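Putative NADH-depentdent flavin oxidoreductase (Cupriavidus metallidurans, PDB 5OCS) binds FMN and, as an Old Yellow Enzyme ene-reductase, probably uses NAD(P)H to reduce activated alkenes. Local coordinates at residues Leu184-Leu189 with Arg231-Asp236; Asn206-Pro211 with Thr247-His252; Trp242-Thr247 with Ala286-Ala291. All coordinates share one frame; numbering follows the deposited sequence.

Interaction 1 of 3, residues Leu184-Leu189 with Arg231-Asp236; sequences LLHQFL and RVSATD
D236 OD1 takes a weak, bent bond from H186 NE2, 3.2 Å long with an N-H...O angle of 134°. The stronger partner of D236 is the backbone N of W242, on OD2. The imidazole meets OD1 with its edge, near its own plane, and ring and carboxylate are tilted only 25° apart. H186 reaches this place because its CG lies opposite the backbone N (chi1 -169°), which swings the ring off helix 184-189 and over to the chain that leaves the strand. The same ring also leans on S233. Its CE1 comes 3.6 Å from S233 CB, an oblique approach. The contact lies where strand 228-233, the fifth strand of the TIM barrel, gives way to the loop after it, at the end of the barrel where this fold keeps its active site. Helix 184-189 comes soon after the fourth strand, 175-179. R231, an FMN-binding residue, lies on the same strand as S233. It forms a salt bridge with E176, and its NH2 hydrogen-bonds a citric acid molecule, probably from the crystallisation liquor. Past the strand, T235 OG1 donates to D236 O at 2.8 Å, in the carbonyl plane and on a lone pair. The W242 ring also meets the H186 ring, at a steep angle.

Interaction 2 of 3, residues Asn206-Pro211 with Thr247-His252; sequences NRMRFP and TIALSH
M208 lays its sulfur over the backbone between A249 and L250. This joins two neighbouring helices in the outer layer of the TIM barrel: 204-221, which follows the fourth strand, and 244-256, which follows the fifth. M208 SD is 3.7 Å from L250 CA and equally close to L250 N. It lies 3.8 Å from L250 CB. A249 takes part more loosely, with its CB 4.4 Å from M208 SD. The thioether therefore rests mainly on helix backbone and on the root of the leucine side chain, and less on its branched end. The M208 chain runs out nearly straight to the sulfur and bends only at the last torsion (chi3 -59°), which turns CE aside. The helices run close here: the CA atoms of M208 and L250 are 6.9 Å apart. No hydrogen bond crosses between the segments; the contact is apolar and buried. M208 also touches L189 of helix 184-189, so it reaches two elements at once. Its own helix is kinked at P211, whose N has no hydrogen to give to the preceding turn. On that helix, R209 NH2 donates to N206 OD1 at 2.9 Å, nearly straight at 164° and in the guanidinium plane. In the other helix the carbonyl oxygen of T247 takes two bonds from one residue: S251 N and S251 OG reach T247 O from opposite faces of its plane, the hydroxyl at 2.8 Å.

Interaction 3 of 3, residues Trp242-Thr247 with Ala286-Ala291; sequences WDIEGT and AQRVKA
R288 sets its CG opposite the backbone N (chi1 -177°), and the chain is extended from CG to NE, which carries the guanidinium across to I244. I244 in turn has CG1 opposite its backbone N (chi1 -172°), which leaves CG2 in the position between N and the carbonyl carbon. That methyl comes 3.7 Å from R288 NH1, at a slant to the guanidinium. The CD1 end of I244 goes the other way, toward V289 CG2, 4.4 Å off. V289 CG2 is closer to T247 CG2, at 3.8 Å, and these two side chains cross at about a right angle. Apolar packing thus fills the inner part of the contact.

A water bridges the outer part. It donates to E245 OE2 at 2.6 Å and accepts from R288 NH1 at 3.0 Å, lying in the guanidinium plane at its edge. The two charged groups do not touch directly. The stronger partner of R288 is E292, which forms a salt bridge with NE.

Helix 244-256 begins here, and D243 is its N-cap: D243 OD1 accepts from G246 N at 2.9 Å, nearly along the C-O axis. G246 CA packs on one face of the W242 ring, toward its rim. The hydroxyl of T247 is bound to A234 O, in the turn just after the fifth strand.

In the TIM barrel this pairs the helix after strand 228-233 with helix 284-293, which follows strand 262-265. V289 also touches S251 further along helix 244-256. A286 packs on A299 of strand 297-300.

Overall arrangement
The three contacts lie on one side of the TIM barrel, with centres 9 to 12 Å apart. Interactions 2 and 3 both use helix 244-256 and share T247. Helix 204-221 packs against this helix in interaction 2, and helix 284-293 does so in interaction 3, so three of the larger outer helices lie side by side. Interaction 1 sits where strand 228-233, which carries the FMN-binding residue R231, runs out, just before helix 244-256 in the chain. It closes before interaction 3 opens, whereas interaction 2 crosses both. A234 O to T247 OG1 links the turn after that strand to helix 244-256. L189 O to R207 NH1 links helices 184-189 and 204-221.

Interaction 1 of 3, residues Leu184-Leu189 with Arg231-Asp236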
loop_
_atom_site.group_PDB
_atom_site.type_symbol
_atom_site.label_atom_id
_atom_site.label_comp_id
_atom_site.label_asym_id
_atom_site.label_seq_id
_atom_site.Cartn_x
_atom_site.Cartn_y
_atom_site.Cartn_z
ATOM N N LEU D 184 29.556 -4.713 7.208
ATOM C CA LEU D 184 30.602 -5.279 8.054
ATOM C C LEU D 184 31.183 -6.601 7.553
ATOM O O LEU D 184 32.432 -6.801 7.479
ATOM C CB LEU D 184 30.096 -5.446 9.491
ATOM C CG LEU D 184 31.132 -6.069 10.414
ATOM C CD1 LEU D 184 32.224 -5.066 10.682
ATOM C CD2 LEU D 184 30.525 -6.696 11.678
ATOM N N LEU D 185 30.295 -7.543 7.250
ATOM C CA LEU D 185 30.748 -8.844 6.794
ATOM C C LEU D 185 31.528 -8.773 5.481
ATOM O O LEU D 185 32.584 -9.398 5.339
ATOM C CB LEU D 185 29.626 -9.832 6.751
ATOM C CG LEU D 185 29.415 -10.584 8.037
ATOM C CD1 LEU D 185 29.417 -9.757 9.307
ATOM C CD2 LEU D 185 28.163 -11.434 7.964
ATOM N N HIS D 186 31.054 -7.941 4.560
ATOM C CA HIS D 186 31.740 -7.736 3.283
ATOM C C HIS D 186 33.164 -7.110 3.525
ATOM O O HIS D 186 34.130 -7.457 2.832
ATOM C CB HIS D 186 30.864 -6.859 2.401
ATOM C CG HIS D 186 31.304 -6.762 0.973
ATOM N ND1 HIS D 186 30.500 -6.206 -0.002
ATOM C CD2 HIS D 186 32.440 -7.135 0.342
ATOM C CE1 HIS D 186 31.120 -6.233 -1.166
ATOM N NE2 HIS D 186 32.305 -6.790 -0.984
ATOM N N GLN D 187 33.262 -6.223 4.520
ATOM C CA GLN D 187 34.525 -5.608 4.899
ATOM C C GLN D 187 35.522 -6.684 5.308
ATOM O O GLN D 187 36.684 -6.556 4.982
ATOM C CB GLN D 187 34.367 -4.601 6.031
ATOM C CG GLN D 187 33.614 -3.361 5.590
ATOM C CD GLN D 187 32.928 -2.603 6.714
ATOM O OE1 GLN D 187 33.456 -2.519 7.825
ATOM N NE2 GLN D 187 31.768 -1.978 6.408
ATOM N N PHE D 188 35.079 -7.709 6.032
ATOM C CA PHE D 188 35.946 -8.823 6.377
ATOM C C PHE D 188 36.310 -9.632 5.147
ATOM O O PHE D 188 37.475 -10.066 5.013
ATOM C CB PHE D 188 35.345 -9.732 7.446
ATOM C CG PHE D 188 35.625 -9.287 8.855
ATOM C CD1 PHE D 188 34.808 -8.355 9.484
ATOM C CD2 PHE D 188 36.686 -9.819 9.587
ATOM C CE1 PHE D 188 35.033 -7.972 10.792
ATOM C CE2 PHE D 188 36.905 -9.451 10.885
ATOM C CZ PHE D 188 36.097 -8.508 11.505
ATOM N N LEU D 189 35.344 -9.854 4.255
ATOM C CA LEU D 189 35.586 -10.637 3.057
ATOM C C LEU D 189 36.643 -9.996 2.148
ATOM O O LEU D 189 37.374 -10.700 1.464
ATOM C CB LEU D 189 34.327 -10.864 2.235
ATOM C CG LEU D 189 33.269 -11.714 2.964
ATOM C CD1 LEU D 189 31.972 -11.677 2.202
ATOM C CD2 LEU D 189 33.721 -13.151 3.133
ATOM N N ARG D 231 23.372 -13.050 2.184
ATOM C CA ARG D 231 23.410 -12.165 1.042
ATOM C C ARG D 231 24.863 -11.910 0.717
ATOM O O ARG D 231 25.602 -11.523 1.605
ATOM C CB ARG D 231 22.739 -10.833 1.413
ATOM C CG ARG D 231 22.721 -9.774 0.324
ATOM C CD ARG D 231 21.869 -10.166 -0.868
ATOM N NE ARG D 231 21.470 -8.970 -1.628
ATOM C CZ ARG D 231 20.440 -8.168 -1.356
ATOM N NH1 ARG D 231 19.579 -8.460 -0.398
ATOM N NH2 ARG D 231 20.254 -7.091 -2.106
ATOM N N VAL D 232 25.255 -12.132 -0.552
ATOM C CA VAL D 232 26.659 -12.015 -0.958
ATOM C C VAL D 232 26.769 -11.162 -2.193
ATOM O O VAL D 232 25.951 -11.280 -3.104
ATOM C CB VAL D 232 27.270 -13.401 -1.265
ATOM C CG1 VAL D 232 28.746 -13.273 -1.667
ATOM C CG2 VAL D 232 27.141 -14.352 -0.061
ATOM N N SER D 233 27.776 -10.278 -2.233
ATOM C CA SER D 233 28.049 -9.538 -3.459
ATOM C C SER D 233 28.777 -10.411 -4.453
ATOM O O SER D 233 29.771 -10.991 -4.077
ATOM C CB SER D 233 28.941 -8.337 -3.156
ATOM O OG SER D 233 29.230 -7.681 -4.378
ATOM N N ALA D 234 28.310 -10.513 -5.701
ATOM C CA ALA D 234 28.967 -11.405 -6.668
ATOM C C ALA D 234 30.447 -11.098 -6.806
ATOM O O ALA D 234 31.265 -12.022 -6.905
ATOM C CB ALA D 234 28.295 -11.301 -8.015
ATOM N N THR D 235 30.757 -9.803 -6.879
ATOM C CA THR D 235 32.118 -9.330 -7.089
ATOM C C THR D 235 32.209 -7.818 -6.829
ATOM O O THR D 235 31.220 -7.092 -6.971
ATOM C CB THR D 235 32.618 -9.652 -8.528
ATOM O OG1 THR D 235 33.990 -9.223 -8.688
ATOM C CG2 THR D 235 31.768 -8.979 -9.614
ATOM N N ASP D 236 33.402 -7.356 -6.474
ATOM C CA ASP D 236 33.743 -5.942 -6.530
ATOM C C ASP D 236 33.992 -5.549 -7.994
ATOM O O ASP D 236 34.265 -6.398 -8.869
ATOM C CB ASP D 236 34.967 -5.598 -5.666
ATOM C CG ASP D 236 34.723 -5.759 -4.169
ATOM O OD1 ASP D 236 33.569 -5.827 -3.717
ATOM O OD2 ASP D 236 35.717 -5.818 -3.440
#

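Interaction 2 of 3, residues Asn206-Pro211 with Thr247-His252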
loop_
_atom_site.group_PDB
_atom_site.type_symbol
_atom_site.label_atom_id
_atom_site.label_comp_id
_atom_site.label_asym_id
_atom_site.label_seq_id
_atom_site.Cartn_x
_atom_site.Cartn_y
_atom_site.Cartn_z
ATOM N N ASN D 206 40.853 -17.118 5.773
ATOM C CA ASN D 206 40.840 -16.201 6.914
ATOM C C ASN D 206 39.800 -15.096 6.779
ATOM O O ASN D 206 39.177 -14.696 7.761
ATOM C CB ASN D 206 42.193 -15.538 7.110
ATOM C CG ASN D 206 43.240 -16.481 7.694
ATOM O OD1 ASN D 206 42.994 -17.671 7.897
ATOM N ND2 ASN D 206 44.423 -15.944 7.946
ATOM N N ARG D 207 39.631 -14.593 5.566
ATOM C CA ARG D 207 38.657 -13.511 5.312
ATOM C C ARG D 207 37.200 -13.990 5.435
ATOM O O ARG D 207 36.333 -13.219 5.850
ATOM C CB ARG D 207 38.915 -12.878 3.951
ATOM C CG ARG D 207 40.179 -12.023 3.986
ATOM C CD ARG D 207 40.470 -11.332 2.677
ATOM N NE ARG D 207 41.110 -12.222 1.712
ATOM C CZ ARG D 207 40.603 -12.618 0.547
ATOM N NH1 ARG D 207 39.380 -12.260 0.163
ATOM N NH2 ARG D 207 41.331 -13.396 -0.275
ATOM N N MET D 208 36.946 -15.247 5.106
ATOM C CA MET D 208 35.584 -15.794 5.225
ATOM C C MET D 208 35.276 -16.231 6.647
ATOM O O MET D 208 34.117 -16.503 6.956
ATOM C CB MET D 208 35.428 -16.994 4.304
ATOM C CG MET D 208 35.533 -16.681 2.832
ATOM S SD MET D 208 35.091 -18.025 1.729
ATOM C CE MET D 208 36.280 -19.285 2.232
ATOM N N ARG D 209 36.302 -16.363 7.484
ATOM C CA ARG D 209 36.170 -16.945 8.803
ATOM C C ARG D 209 35.129 -16.233 9.672
ATOM O O ARG D 209 34.269 -16.891 10.216
ATOM C CB ARG D 209 37.523 -16.957 9.552
ATOM C CG ARG D 209 37.554 -17.806 10.843
ATOM C CD ARG D 209 38.945 -17.845 11.497
ATOM N NE ARG D 209 39.994 -18.163 10.522
ATOM C CZ ARG D 209 40.174 -19.365 9.966
ATOM N NH1 ARG D 209 39.408 -20.400 10.299
ATOM N NH2 ARG D 209 41.117 -19.546 9.046
ATOM N N PHE D 210 35.221 -14.911 9.824
ATOM C CA PHE D 210 34.277 -14.213 10.701
ATOM C C PHE D 210 32.858 -14.182 10.121
ATOM O O PHE D 210 31.894 -14.508 10.864
ATOM C CB PHE D 210 34.770 -12.821 11.049
ATOM C CG PHE D 210 33.866 -12.060 12.004
ATOM C CD1 PHE D 210 33.568 -12.573 13.277
ATOM C CD2 PHE D 210 33.251 -10.880 11.615
ATOM C CE1 PHE D 210 32.753 -11.878 14.162
ATOM C CE2 PHE D 210 32.429 -10.165 12.508
ATOM C CZ PHE D 210 32.181 -10.670 13.780
ATOM N N PRO D 211 32.693 -13.840 8.813
ATOM C CA PRO D 211 31.351 -13.986 8.230
ATOM C C PRO D 211 30.724 -15.393 8.436
ATOM O O PRO D 211 29.525 -15.514 8.755
ATOM C CB PRO D 211 31.583 -13.721 6.738
ATOM C CG PRO D 211 32.681 -12.697 6.777
ATOM C CD PRO D 211 33.588 -13.106 7.893
ATOM N N THR D 247 33.035 -15.501 -4.009
ATOM C CA THR D 247 31.605 -15.780 -3.886
ATOM C C THR D 247 31.303 -17.278 -3.993
ATOM O O THR D 247 30.486 -17.806 -3.226
ATOM C CB THR D 247 30.827 -15.004 -4.951
ATOM O OG1 THR D 247 31.036 -13.636 -4.671
ATOM C CG2 THR D 247 29.357 -15.260 -4.904
ATOM N N ILE D 248 31.922 -17.937 -4.962
ATOM C CA ILE D 248 31.683 -19.368 -5.175
ATOM C C ILE D 248 32.205 -20.155 -3.990
ATOM O O ILE D 248 31.520 -21.054 -3.514
ATOM C CB ILE D 248 32.272 -19.852 -6.524
ATOM C CG1 ILE D 248 31.467 -19.230 -7.651
ATOM C CG2 ILE D 248 32.207 -21.381 -6.632
ATOM C CD1 ILE D 248 32.093 -19.287 -9.010
ATOM N N ALA D 249 33.392 -19.802 -3.494
ATOM C CA ALA D 249 33.983 -20.519 -2.360
ATOM C C ALA D 249 33.151 -20.310 -1.083
ATOM O O ALA D 249 32.913 -21.236 -0.278
ATOM C CB ALA D 249 35.421 -20.069 -2.153
ATOM N N LEU D 250 32.694 -19.076 -0.907
ATOM C CA LEU D 250 31.844 -18.790 0.223
ATOM C C LEU D 250 30.489 -19.577 0.117
ATOM O O LEU D 250 30.019 -20.125 1.127
ATOM C CB LEU D 250 31.643 -17.280 0.361
ATOM C CG LEU D 250 30.692 -16.832 1.495
ATOM C CD1 LEU D 250 31.272 -17.182 2.850
ATOM C CD2 LEU D 250 30.473 -15.322 1.400
ATOM N N SER D 251 29.925 -19.656 -1.074
ATOM C CA SER D 251 28.633 -20.333 -1.306
ATOM C C SER D 251 28.774 -21.842 -1.057
ATOM O O SER D 251 27.908 -22.454 -0.419
ATOM C CB SER D 251 28.108 -20.044 -2.675
ATOM O OG SER D 251 27.883 -18.638 -2.829
ATOM N N HIS D 252 29.913 -22.421 -1.444
ATOM C CA HIS D 252 30.191 -23.841 -1.066
ATOM C C HIS D 252 30.224 -24.020 0.459
ATOM O O HIS D 252 29.655 -24.985 1.006
ATOM C CB HIS D 252 31.518 -24.400 -1.688
ATOM C CG HIS D 252 31.442 -24.715 -3.157
ATOM N ND1 HIS D 252 30.633 -25.701 -3.674
ATOM C CD2 HIS D 252 32.110 -24.195 -4.210
ATOM C CE1 HIS D 252 30.787 -25.761 -4.983
ATOM N NE2 HIS D 252 31.665 -24.844 -5.337
#

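Interaction 3 of 3, residues Trp242-Thr247 with Ala286-Ala291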
loop_
_atom_site.group_PDB
_atom_site.type_symbol
_atom_site.label_atom_id
_atom_site.label_comp_id
_atom_site.label_asym_id
_atom_site.label_seq_id
_atom_site.Cartn_x
_atom_site.Cartn_y
_atom_site.Cartn_z
ATOM N N TRP D 242 36.968 -8.393 -3.315
ATOM C CA TRP D 242 36.101 -9.558 -3.413
ATOM C C TRP D 242 35.863 -9.831 -4.888
ATOM O O TRP D 242 35.888 -8.903 -5.717
ATOM C CB TRP D 242 34.788 -9.272 -2.663
ATOM C CG TRP D 242 33.926 -10.449 -2.477
ATOM C CD1 TRP D 242 32.676 -10.607 -2.951
ATOM C CD2 TRP D 242 34.242 -11.663 -1.759
ATOM N NE1 TRP D 242 32.179 -11.829 -2.579
ATOM C CE2 TRP D 242 33.118 -12.507 -1.867
ATOM C CE3 TRP D 242 35.363 -12.115 -1.058
ATOM C CZ2 TRP D 242 33.065 -13.761 -1.284
ATOM C CZ3 TRP D 242 35.320 -13.378 -0.477
ATOM C CH2 TRP D 242 34.169 -14.175 -0.584
ATOM N N ASP D 243 35.723 -11.101 -5.227
ATOM C CA ASP D 243 35.536 -11.520 -6.600
ATOM C C ASP D 243 34.619 -12.739 -6.689
ATOM O O ASP D 243 34.184 -13.304 -5.663
ATOM C CB ASP D 243 36.897 -11.734 -7.311
ATOM C CG ASP D 243 37.757 -12.794 -6.645
ATOM O OD1 ASP D 243 37.250 -13.580 -5.814
ATOM O OD2 ASP D 243 38.976 -12.826 -6.933
ATOM N N ILE D 244 34.266 -13.079 -7.910
ATOM C CA ILE D 244 33.292 -14.168 -8.179
ATOM C C ILE D 244 33.835 -15.506 -7.655
ATOM O O ILE D 244 33.086 -16.346 -7.159
ATOM C CB ILE D 244 32.904 -14.225 -9.680
ATOM C CG1 ILE D 244 31.760 -15.209 -9.945
ATOM C CG2 ILE D 244 34.083 -14.628 -10.565
ATOM C CD1 ILE D 244 30.477 -14.961 -9.181
ATOM N N GLU D 245 35.157 -15.689 -7.721
ATOM C CA GLU D 245 35.757 -16.862 -7.105
ATOM C C GLU D 245 35.537 -16.939 -5.589
ATOM O O GLU D 245 35.203 -18.009 -5.042
ATOM C CB GLU D 245 37.251 -16.909 -7.404
ATOM C CG GLU D 245 37.531 -17.116 -8.886
ATOM C CD GLU D 245 37.622 -15.835 -9.701
ATOM O OE1 GLU D 245 37.373 -14.709 -9.190
ATOM O OE2 GLU D 245 37.987 -15.938 -10.900
ATOM N N GLY D 246 35.703 -15.811 -4.912
ATOM C CA GLY D 246 35.386 -15.770 -3.505
ATOM C C GLY D 246 33.926 -16.119 -3.241
ATOM O O GLY D 246 33.613 -16.871 -2.313
ATOM N N THR D 247 33.035 -15.501 -4.009
ATOM C CA THR D 247 31.605 -15.780 -3.886
ATOM C C THR D 247 31.303 -17.278 -3.993
ATOM O O THR D 247 30.486 -17.806 -3.226
ATOM C CB THR D 247 30.827 -15.004 -4.951
ATOM O OG1 THR D 247 31.036 -13.636 -4.671
ATOM C CG2 THR D 247 29.357 -15.260 -4.904
ATOM N N ALA D 286 24.842 -14.857 -10.652
ATOM C CA ALA D 286 23.866 -15.718 -9.977
ATOM C C ALA D 286 23.757 -17.039 -10.755
ATOM O O ALA D 286 23.730 -18.109 -10.164
ATOM C CB ALA D 286 22.504 -15.027 -9.881
ATOM N N GLN D 287 23.767 -16.950 -12.079
ATOM C CA GLN D 287 23.698 -18.138 -12.942
ATOM C C GLN D 287 24.831 -19.120 -12.644
ATOM O O GLN D 287 24.639 -20.355 -12.527
ATOM C CB GLN D 287 23.674 -17.715 -14.418
ATOM C CG GLN D 287 23.423 -18.839 -15.435
ATOM C CD GLN D 287 24.625 -19.743 -15.704
ATOM O OE1 GLN D 287 25.778 -19.356 -15.523
ATOM N NE2 GLN D 287 24.348 -20.984 -16.059
ATOM N N ARG D 288 26.024 -18.569 -12.505
ATOM C CA ARG D 288 27.178 -19.390 -12.256
ATOM C C ARG D 288 27.144 -19.968 -10.855
ATOM O O ARG D 288 27.456 -21.123 -10.676
ATOM C CB ARG D 288 28.448 -18.598 -12.454
ATOM C CG ARG D 288 29.695 -19.453 -12.269
ATOM C CD ARG D 288 30.885 -18.626 -12.652
ATOM N NE ARG D 288 32.133 -19.290 -12.311
ATOM C CZ ARG D 288 33.322 -18.719 -12.428
ATOM N NH1 ARG D 288 33.414 -17.485 -12.899
ATOM N NH2 ARG D 288 34.411 -19.392 -12.076
ATOM N N VAL D 289 26.749 -19.179 -9.853
ATOM C CA VAL D 289 26.688 -19.698 -8.485
ATOM C C VAL D 289 25.669 -20.843 -8.364
ATOM O O VAL D 289 25.912 -21.820 -7.666
ATOM C CB VAL D 289 26.378 -18.585 -7.459
ATOM C CG1 VAL D 289 26.051 -19.124 -6.075
ATOM C CG2 VAL D 289 27.549 -17.616 -7.354
ATOM N N LYS D 290 24.531 -20.683 -9.033
ATOM C CA LYS D 290 23.516 -21.721 -9.112
ATOM C C LYS D 290 24.081 -23.021 -9.727
ATOM O O LYS D 290 23.918 -24.103 -9.163
ATOM C CB LYS D 290 22.341 -21.230 -9.934
ATOM C CG LYS D 290 21.201 -22.246 -10.086
ATOM C CD LYS D 290 19.945 -21.629 -10.688
ATOM C CE LYS D 290 19.083 -22.654 -11.447
ATOM N NZ LYS D 290 18.638 -23.736 -10.533
ATOM N N ALA D 291 24.702 -22.880 -10.892
ATOM C CA ALA D 291 25.193 -24.032 -11.629
ATOM C C ALA D 291 26.270 -24.764 -10.855
ATOM O O ALA D 291 26.247 -25.991 -10.812
ATOM C CB ALA D 291 25.714 -23.618 -12.983
HETATM O O HOH W 1 36.324 -17.098 -12.522
#